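Arginyl-tRNA synthetase (Campylobacter jejuni, PDB 3FNR) catalyses the ATP-dependent joining of L-arginine to tRNA(Arg), releasing AMP and diphosphate, as a monomeric class I aminoacyl-tRNA synthetase. Local coordinates at residues Lys27-Pro41 / Leu66-Asp78. The protein carries 1 engineered substitution. Numbering follows the deposited sequence.
With SO4 (sulfate ion), chain B.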
ATOM      1  N   LYS A  27     -16.785 -15.622   5.484  1.00 55.85           N
ATOM      2  CA  LYS A  27     -16.139 -15.125   6.702  1.00 58.27           C
ATOM      3  C   LYS A  27     -15.073 -16.104   7.172  1.00 55.57           C
ATOM      4  O   LYS A  27     -15.332 -17.299   7.304  1.00 54.72           O
ATOM      5  CB  LYS A  27     -17.186 -14.883   7.797  1.00 63.79           C
ATOM      6  CG  LYS A  27     -16.662 -14.263   9.099  1.00 73.16           C
ATOM      7  CD  LYS A  27     -16.638 -15.278  10.255  1.00 82.35           C
ATOM      8  CE  LYS A  27     -16.294 -14.630  11.600  1.00 78.13           C
ATOM      9  NZ  LYS A  27     -17.350 -13.691  12.097  1.00 78.11           N
ATOM     10  N   LYS A  28     -13.865 -15.590   7.372  1.00 50.26           N
ATOM     11  CA  LYS A  28     -12.729 -16.412   7.762  1.00 50.48           C
ATOM     12  C   LYS A  28     -12.490 -16.298   9.261  1.00 54.51           C
ATOM     13  O   LYS A  28     -13.036 -15.408   9.928  1.00 54.63           O
ATOM     14  CB  LYS A  28     -11.468 -15.972   7.015  1.00 47.18           C
ATOM     15  CG  LYS A  28     -11.548 -16.046   5.502  1.00 51.98           C
ATOM     16  CD  LYS A  28     -11.117 -17.414   4.984  1.00 50.27           C
ATOM     17  CE  LYS A  28     -11.170 -17.460   3.470  1.00 43.44           C
ATOM     18  NZ  LYS A  28     -12.568 -17.496   2.970  1.00 40.91           N
ATOM     19  N   GLN A  29     -11.650 -17.186   9.782  1.00 56.60           N
ATOM     20  CA  GLN A  29     -11.384 -17.232  11.209  1.00 60.09           C
ATOM     21  C   GLN A  29     -10.147 -16.425  11.613  1.00 59.14           C
ATOM     22  O   GLN A  29     -10.127 -15.801  12.680  1.00 58.39           O
ATOM     23  CB  GLN A  29     -11.264 -18.684  11.673  1.00 66.32           C
ATOM     24  CG  GLN A  29     -12.567 -19.503  11.617  1.00 77.04           C
ATOM     25  CD  GLN A  29     -13.609 -19.075  12.652  1.00 88.10           C
ATOM     26  OE1 GLN A  29     -14.814 -19.158  12.401  1.00 95.22           O
ATOM     27  NE2 GLN A  29     -13.150 -18.620  13.818  1.00 89.17           N
ATOM     28  N   GLU A  30      -9.124 -16.444  10.760  1.00 53.09           N
ATOM     29  CA  GLU A  30      -7.873 -15.747  11.020  1.00 50.81           C
ATOM     30  C   GLU A  30      -8.015 -14.246  10.777  1.00 46.63           C
ATOM     31  O   GLU A  30      -8.520 -13.831   9.738  1.00 46.23           O
ATOM     32  CB  GLU A  30      -6.765 -16.320  10.145  1.00 47.73           C
ATOM     33  CG  GLU A  30      -5.365 -15.945  10.611  1.00 60.66           C
ATOM     34  CD  GLU A  30      -4.265 -16.642   9.824  1.00 64.11           C
ATOM     35  OE1 GLU A  30      -3.081 -16.317  10.066  1.00 70.92           O
ATOM     36  OE2 GLU A  30      -4.577 -17.508   8.968  1.00 71.07           O
ATOM     37  N   SER A  31      -7.575 -13.444  11.747  1.00 44.92           N
ATOM     38  CA  SER A  31      -7.654 -11.982  11.674  1.00 38.00           C
ATOM     39  C   SER A  31      -6.267 -11.375  11.655  1.00 38.66           C
ATOM     40  O   SER A  31      -5.323 -11.971  12.167  1.00 38.42           O
ATOM     41  CB  SER A  31      -8.405 -11.434  12.875  1.00 38.55           C
ATOM     42  OG  SER A  31      -7.742 -11.803  14.077  1.00 38.67           O
ATOM     43  N   PHE A  32      -6.139 -10.179  11.079  1.00 34.09           N
ATOM     44  CA  PHE A  32      -4.827  -9.557  10.924  1.00 33.89           C
ATOM     45  C   PHE A  32      -4.818  -8.086  11.299  1.00 30.76           C
ATOM     46  O   PHE A  32      -5.807  -7.372  11.106  1.00 27.81           O
ATOM     47  CB  PHE A  32      -4.332  -9.674   9.479  1.00 34.33           C
ATOM     48  CG  PHE A  32      -4.259 -11.082   8.955  1.00 30.60           C
ATOM     49  CD1 PHE A  32      -3.062 -11.780   8.995  1.00 35.55           C
ATOM     50  CD2 PHE A  32      -5.380 -11.704   8.415  1.00 32.50           C
ATOM     51  CE1 PHE A  32      -2.978 -13.086   8.515  1.00 31.09           C
ATOM     52  CE2 PHE A  32      -5.314 -13.005   7.940  1.00 31.76           C
ATOM     53  CZ  PHE A  32      -4.103 -13.696   7.979  1.00 36.10           C
ATOM     54  N   LEU A  33      -3.680  -7.633  11.814  1.00 30.77           N
ATOM     55  CA  LEU A  33      -3.416  -6.211  11.957  1.00 30.72           C
ATOM     56  C   LEU A  33      -2.192  -5.818  11.144  1.00 31.87           C
ATOM     57  O   LEU A  33      -1.066  -6.201  11.473  1.00 37.90           O
ATOM     58  CB  LEU A  33      -3.215  -5.813  13.433  1.00 31.47           C
ATOM     59  CG  LEU A  33      -2.846  -4.340  13.711  1.00 35.76           C
ATOM     60  CD1 LEU A  33      -3.945  -3.387  13.244  1.00 34.73           C
ATOM     61  CD2 LEU A  33      -2.540  -4.112  15.189  1.00 35.79           C
ATOM     62  N   LEU A  34      -2.412  -5.022  10.100  1.00 33.97           N
ATOM     63  CA  LEU A  34      -1.316  -4.529   9.266  1.00 28.98           C
ATOM     64  C   LEU A  34      -0.930  -3.105   9.634  1.00 32.89           C
ATOM     65  O   LEU A  34      -1.758  -2.191   9.589  1.00 29.53           O
ATOM     66  CB  LEU A  34      -1.723  -4.563   7.786  1.00 32.03           C
ATOM     67  CG  LEU A  34      -0.781  -4.668   6.576  1.00 37.05           C
ATOM     68  CD1 LEU A  34      -1.379  -3.877   5.414  1.00 29.89           C
ATOM     69  CD2 LEU A  34       0.660  -4.249   6.812  1.00 41.35           C
ATOM     70  N   GLU A  35       0.337  -2.906   9.960  1.00 29.38           N
ATOM     71  CA  GLU A  35       0.844  -1.562  10.138  1.00 36.42           C
ATOM     72  C   GLU A  35       1.816  -1.303   9.019  1.00 37.28           C
ATOM     73  O   GLU A  35       2.798  -2.034   8.865  1.00 37.13           O
ATOM     74  CB  GLU A  35       1.547  -1.386  11.481  1.00 35.88           C
ATOM     75  CG  GLU A  35       2.129   0.022  11.673  1.00 35.14           C
ATOM     76  CD  GLU A  35       3.596  -0.000  12.081  1.00 44.34           C
ATOM     77  OE1 GLU A  35       4.004  -0.933  12.812  1.00 37.25           O
ATOM     78  OE2 GLU A  35       4.351   0.910  11.664  1.00 35.49           O
ATOM     79  N   TYR A  36       1.535  -0.269   8.235  1.00 34.51           N
ATOM     80  CA  TYR A  36       2.371   0.058   7.092  1.00 36.13           C
ATOM     81  C   TYR A  36       2.450   1.554   6.809  1.00 35.52           C
ATOM     82  O   TYR A  36       1.689   2.345   7.373  1.00 34.26           O
ATOM     83  CB  TYR A  36       1.948  -0.750   5.853  1.00 33.76           C
ATOM     84  CG  TYR A  36       0.650  -0.337   5.163  1.00 33.21           C
ATOM     85  CD1 TYR A  36      -0.586  -0.399   5.818  1.00 28.63           C
ATOM     86  CD2 TYR A  36       0.663   0.062   3.831  1.00 35.95           C
ATOM     87  CE1 TYR A  36      -1.767  -0.049   5.170  1.00 31.88           C
ATOM     88  CE2 TYR A  36      -0.506   0.426   3.176  1.00 33.06           C
ATOM     89  CZ  TYR A  36      -1.713   0.365   3.844  1.00 35.67           C
ATOM     90  OH  TYR A  36      -2.855   0.714   3.169  1.00 34.42           O
ATOM     91  N   VAL A  37       3.376   1.905   5.915  1.00 32.95           N
ATOM     92  CA  VAL A  37       3.752   3.279   5.567  1.00 33.12           C
ATOM     93  C   VAL A  37       4.448   3.937   6.756  1.00 35.46           C
ATOM     94  O   VAL A  37       5.679   3.963   6.790  1.00 41.12           O
ATOM     95  CB  VAL A  37       2.584   4.163   4.981  1.00 32.72           C
ATOM     96  CG1 VAL A  37       3.139   5.451   4.398  1.00 22.08           C
ATOM     97  CG2 VAL A  37       1.807   3.416   3.892  1.00 30.52           C
ATOM     98  N   SER A  38       3.666   4.446   7.713  1.00 36.82           N
ATOM     99  CA  SER A  38       4.177   5.033   8.965  1.00 37.03           C
ATOM    100  C   SER A  38       5.341   5.990   8.771  1.00 38.26           C
ATOM    101  O   SER A  38       6.342   5.897   9.467  1.00 40.64           O
ATOM    102  CB  SER A  38       4.591   3.936   9.953  1.00 36.43           C
ATOM    103  OG  SER A  38       3.481   3.136  10.316  1.00 32.21           O
ATOM    104  N   ALA A  39       5.217   6.891   7.804  1.00 39.76           N
ATOM    105  CA  ALA A  39       6.262   7.863   7.528  1.00 39.37           C
ATOM    106  C   ALA A  39       6.183   9.003   8.540  1.00 40.95           C
ATOM    107  O   ALA A  39       5.100   9.317   9.046  1.00 36.25           O
ATOM    108  CB  ALA A  39       6.112   8.395   6.129  1.00 41.00           C
ATOM    109  N   ASN A  40       7.333   9.600   8.840  1.00 40.19           N
ATOM    110  CA  ASN A  40       7.401  10.771   9.717  1.00 41.67           C
ATOM    111  C   ASN A  40       6.551  11.922   9.200  1.00 42.37           C
ATOM    112  O   ASN A  40       6.588  12.214   8.008  1.00 40.51           O
ATOM    113  CB  ASN A  40       8.847  11.221   9.858  1.00 41.28           C
ATOM    114  CG  ASN A  40       9.700  10.200  10.575  1.00 46.52           C
ATOM    115  OD1 ASN A  40       9.202   9.394  11.368  1.00 46.25           O
ATOM    116  ND2 ASN A  40      10.992  10.224  10.302  1.00 37.33           N
ATOM    117  N   PRO A  41       5.764  12.571  10.090  1.00 47.18           N
ATOM    118  CA  PRO A  41       4.869  13.663   9.676  1.00 45.33           C
ATOM    119  C   PRO A  41       5.623  14.986   9.498  1.00 48.11           C
ATOM    120  O   PRO A  41       5.220  16.026  10.038  1.00 45.71           O
ATOM    121  CB  PRO A  41       3.873  13.746  10.835  1.00 43.31           C
ATOM    122  CG  PRO A  41       4.663  13.319  12.027  1.00 45.98           C
ATOM    123  CD  PRO A  41       5.666  12.302  11.540  1.00 45.34           C
ATOM    124  N   LEU A  66     -11.649 -11.587   0.460  1.00 35.26           N
ATOM    125  CA  LEU A  66     -11.623 -13.006   0.751  1.00 33.05           C
ATOM    126  C   LEU A  66     -12.279 -13.374   2.085  1.00 35.59           C
ATOM    127  O   LEU A  66     -12.356 -14.553   2.433  1.00 32.92           O
ATOM    128  CB  LEU A  66     -10.186 -13.530   0.667  1.00 33.06           C
ATOM    129  CG  LEU A  66      -9.504 -13.366  -0.704  1.00 32.30           C
ATOM    130  CD1 LEU A  66      -8.062 -13.762  -0.597  1.00 39.91           C
ATOM    131  CD2 LEU A  66     -10.202 -14.175  -1.809  1.00 36.44           C
ATOM    132  N   GLY A  67     -12.756 -12.372   2.818  1.00 35.65           N
ATOM    133  CA  GLY A  67     -13.514 -12.605   4.040  1.00 35.13           C
ATOM    134  C   GLY A  67     -12.693 -12.580   5.312  1.00 39.80           C
ATOM    135  O   GLY A  67     -13.178 -12.984   6.373  1.00 36.06           O
ATOM    136  N   TYR A  68     -11.446 -12.121   5.213  1.00 35.99           N
ATOM    137  CA  TYR A  68     -10.599 -11.990   6.389  1.00 33.93           C
ATOM    138  C   TYR A  68     -10.902 -10.672   7.100  1.00 41.14           C
ATOM    139  O   TYR A  68     -11.161  -9.657   6.445  1.00 39.02           O
ATOM    140  CB  TYR A  68      -9.114 -12.072   6.013  1.00 33.66           C
ATOM    141  CG  TYR A  68      -8.700 -13.418   5.461  1.00 37.32           C
ATOM    142  CD1 TYR A  68      -8.732 -13.665   4.091  1.00 37.97           C
ATOM    143  CD2 TYR A  68      -8.271 -14.442   6.307  1.00 35.64           C
ATOM    144  CE1 TYR A  68      -8.359 -14.905   3.573  1.00 44.65           C
ATOM    145  CE2 TYR A  68      -7.888 -15.690   5.796  1.00 42.14           C
ATOM    146  CZ  TYR A  68      -7.940 -15.910   4.425  1.00 41.89           C
ATOM    147  OH  TYR A  68      -7.579 -17.126   3.896  1.00 42.21           O
ATOM    148  N   LYS A  69     -10.911 -10.707   8.435  1.00 39.97           N
ATOM    149  CA  LYS A  69     -10.929  -9.488   9.249  1.00 40.72           C
ATOM    150  C   LYS A  69      -9.528  -8.918   9.180  1.00 34.58           C
ATOM    151  O   LYS A  69      -8.568  -9.585   9.548  1.00 35.41           O
ATOM    152  CB  LYS A  69     -11.300  -9.800  10.701  1.00 42.05           C
ATOM    153  CG  LYS A  69     -12.760 -10.216  10.911  1.00 53.69           C
ATOM    154  CD  LYS A  69     -13.102 -10.426  12.399  1.00 61.34           C
ATOM    155  CE  LYS A  69     -12.644 -11.797  12.935  1.00 78.77           C
ATOM    156  NZ  LYS A  69     -13.272 -12.962  12.230  1.00 83.43           N
ATOM    157  N   PHE A  70      -9.396  -7.693   8.686  1.00 32.79           N
ATOM    158  CA  PHE A  70      -8.079  -7.164   8.375  1.00 30.01           C
ATOM    159  C   PHE A  70      -8.066  -5.667   8.653  1.00 36.94           C
ATOM    160  O   PHE A  70      -8.698  -4.883   7.936  1.00 35.90           O
ATOM    161  CB  PHE A  70      -7.748  -7.456   6.902  1.00 26.83           C
ATOM    162  CG  PHE A  70      -6.266  -7.421   6.562  1.00 26.97           C
ATOM    163  CD1 PHE A  70      -5.531  -8.598   6.476  1.00 30.94           C
ATOM    164  CD2 PHE A  70      -5.632  -6.224   6.269  1.00 29.98           C
ATOM    165  CE1 PHE A  70      -4.182  -8.577   6.127  1.00 33.29           C
ATOM    166  CE2 PHE A  70      -4.289  -6.192   5.921  1.00 29.51           C
ATOM    167  CZ  PHE A  70      -3.556  -7.366   5.857  1.00 34.20           C
ATOM    168  N   ASN A  71      -7.352  -5.291   9.706  1.00 34.93           N
ATOM    169  CA  ASN A  71      -7.212  -3.900  10.111  1.00 38.49           C
ATOM    170  C   ASN A  71      -5.908  -3.273   9.675  1.00 32.93           C
ATOM    171  O   ASN A  71      -4.885  -3.950   9.557  1.00 36.49           O
ATOM    172  CB  ASN A  71      -7.343  -3.775  11.623  1.00 43.23           C
ATOM    173  CG  ASN A  71      -8.765  -3.549  12.056  1.00 60.69           C
ATOM    174  OD1 ASN A  71      -9.550  -4.491  12.166  1.00 63.46           O
ATOM    175  ND2 ASN A  71      -9.113  -2.285  12.298  1.00 71.88           N
ATOM    176  N   THR A  72      -5.954  -1.969   9.438  1.00 34.69           N
ATOM    177  CA  THR A  72      -4.777  -1.204   9.047  1.00 36.84           C
ATOM    178  C   THR A  72      -4.512  -0.049  10.000  1.00 37.42           C
ATOM    179  O   THR A  72      -5.450   0.585  10.512  1.00 35.15           O
ATOM    180  CB  THR A  72      -4.905  -0.659   7.617  1.00 39.66           C
ATOM    181  OG1 THR A  72      -6.166   0.001   7.464  1.00 38.61           O
ATOM    182  CG2 THR A  72      -4.828  -1.801   6.629  1.00 39.46           C
ATOM    183  N   GLU A  73      -3.227   0.233  10.204  1.00 33.17           N
ATOM    184  CA  GLU A  73      -2.784   1.221  11.170  1.00 33.66           C
ATOM    185  C   GLU A  73      -1.497   1.914  10.715  1.00 35.80           C
ATOM    186  O   GLU A  73      -0.628   1.304  10.083  1.00 38.54           O
ATOM    187  CB  GLU A  73      -2.624   0.574  12.558  1.00 37.46           C
ATOM    188  CG  GLU A  73      -2.406   1.537  13.721  1.00 37.23           C
ATOM    189  CD  GLU A  73      -2.681   0.908  15.082  1.00 42.01           C
ATOM    190  OE1 GLU A  73      -1.705   0.678  15.826  1.00 39.12           O
ATOM    191  OE2 GLU A  73      -3.871   0.657  15.411  1.00 40.54           O
ATOM    192  N   TYR A  74      -1.404   3.201  11.030  1.00 31.15           N
ATOM    193  CA  TYR A  74      -0.266   4.038  10.684  1.00 34.46           C
ATOM    194  C   TYR A  74       0.258   4.600  11.994  1.00 39.73           C
ATOM    195  O   TYR A  74      -0.510   5.134  12.798  1.00 39.12           O
ATOM    196  CB  TYR A  74      -0.743   5.164   9.763  1.00 31.89           C
ATOM    197  CG  TYR A  74       0.294   6.134   9.216  1.00 28.42           C
ATOM    198  CD1 TYR A  74       0.977   7.026  10.055  1.00 36.00           C
ATOM    199  CD2 TYR A  74       0.519   6.229   7.842  1.00 26.84           C
ATOM    200  CE1 TYR A  74       1.903   7.937   9.545  1.00 34.14           C
ATOM    201  CE2 TYR A  74       1.437   7.146   7.320  1.00 34.41           C
ATOM    202  CZ  TYR A  74       2.120   7.993   8.178  1.00 33.19           C
ATOM    203  OH  TYR A  74       3.024   8.892   7.670  1.00 34.75           O
ATOM    204  N   TYR A  75       1.562   4.475  12.200  1.00 39.72           N
ATOM    205  CA  TYR A  75       2.201   4.978  13.395  1.00 42.05           C
ATOM    206  C   TYR A  75       2.789   6.346  13.110  1.00 43.58           C
ATOM    207  O   TYR A  75       3.641   6.484  12.228  1.00 42.73           O
ATOM    208  CB  TYR A  75       3.314   4.024  13.829  1.00 42.04           C
ATOM    209  CG  TYR A  75       3.984   4.394  15.128  1.00 36.49           C
ATOM    210  CD1 TYR A  75       3.355   4.151  16.348  1.00 35.86           C
ATOM    211  CD2 TYR A  75       5.251   4.970  15.144  1.00 44.73           C
ATOM    212  CE1 TYR A  75       3.965   4.476  17.546  1.00 38.25           C
ATOM    213  CE2 TYR A  75       5.868   5.310  16.339  1.00 42.79           C
ATOM    214  CZ  TYR A  75       5.222   5.056  17.537  1.00 46.26           C
ATOM    215  OH  TYR A  75       5.836   5.365  18.733  1.00 44.78           O
ATOM    216  N   VAL A  76       2.338   7.341  13.872  1.00 44.68           N
ATOM    217  CA  VAL A  76       2.799   8.724  13.729  1.00 47.01           C
ATOM    218  C   VAL A  76       3.926   9.017  14.720  1.00 45.66           C
ATOM    219  O   VAL A  76       3.697   9.060  15.920  1.00 48.15           O
ATOM    220  CB  VAL A  76       1.638   9.737  13.947  1.00 47.37           C
ATOM    221  CG1 VAL A  76       2.042  11.108  13.488  1.00 47.84           C
ATOM    222  CG2 VAL A  76       0.368   9.297  13.216  1.00 45.29           C
ATOM    223  N   ASN A  77       5.140   9.208  14.216  1.00 49.32           N
ATOM    224  CA  ASN A  77       6.289   9.542  15.057  1.00 53.79           C
ATOM    225  C   ASN A  77       6.239  11.014  15.432  1.00 54.78           C
ATOM    226  O   ASN A  77       7.027  11.813  14.929  1.00 53.36           O
ATOM    227  CB  ASN A  77       7.612   9.250  14.337  1.00 55.03           C
ATOM    228  CG  ASN A  77       7.941   7.766  14.269  1.00 66.71           C
ATOM    229  OD1 ASN A  77       8.359   7.166  15.258  1.00 69.54           O
ATOM    230  ND2 ASN A  77       7.786   7.174  13.084  1.00 73.24           N
ATOM    231  N   ASP A  78       5.313  11.369  16.318  1.00 59.36           N
ATOM    232  CA  ASP A  78       5.014  12.777  16.568  1.00 60.85           C
ATOM    233  C   ASP A  78       5.482  13.302  17.925  1.00 64.16           C
ATOM    234  O   ASP A  78       4.885  14.229  18.477  1.00 65.50           O
ATOM    235  CB  ASP A  78       3.525  13.059  16.344  1.00 59.05           C
ATOM    236  CG  ASP A  78       2.624  12.424  17.394  1.00 62.50           C
ATOM    237  OD1 ASP A  78       1.460  12.862  17.488  1.00 70.99           O
ATOM    238  OD2 ASP A  78       3.053  11.500  18.124  1.00 65.93           O
TER
HETATM  239  S   SO4 B   1     -14.407 -19.692   0.492  0.50 47.29           S
HETATM  240  O1  SO4 B   1     -14.633 -21.037   1.027  0.50 45.41           O
HETATM  241  O2  SO4 B   1     -15.029 -18.731   1.390  0.50 29.85           O
HETATM  242  O3  SO4 B   1     -12.968 -19.450   0.418  0.50 49.56           O
HETATM  243  O4  SO4 B   1     -14.990 -19.550  -0.836  0.50 39.89           O
HETATM  244  O   HOH W   1     -10.828 -13.122   9.909  1.00 43.30           O
HETATM  245  O   HOH W   2       5.516   8.223  11.655  1.00 56.10           O
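K28 lays its aliphatic chain across one face of the Y68 ring, with CG 3.6 Å from the centroid in a CH-pi contact. Bends at its second and fourth torsions then turn NZ back to the carbonyl oxygen of L66 (3.0 Å), while a sulfate ion takes a further bond; a long, flexible lysine suits both tasks. Beyond it, strands 31-35 and 69-76 run parallel, the backbone of F32 and L34 bonding alternately to K69, N71 and E73. On one face of this pair F32 CB packs 3.4 Å from F70 CD1, and L34 CB meets the same ring at CE2. Y68 brings CD2 to the edge of the F32 ring, in its plane, so that flat Y68, F32 and F70 form an aromatic cluster.

Past strand 31-35, S38 CA sits over the centre of the Y74 ring, which still belongs to strand 69-76, and Y74 OH donates to A39 O of the HIGH motif (2.5 Å). S38 OG, placed beside its own backbone N (chi1 -62°), accepts a nearly straight bond from Y75 N (171°) and donates to the anti lone pair of E35 OE2; a small hydroxyl can do both. P41 CG rests on V76 CG1.

The pair belongs to a beta-alpha-beta unit of the Rossmann-type catalytic domain: helix 50-65 packs on L34, F70 and T72, strand 237-243 continues the sheet beside 31-35, and helix 136-157 touches P41, Y74 and V76.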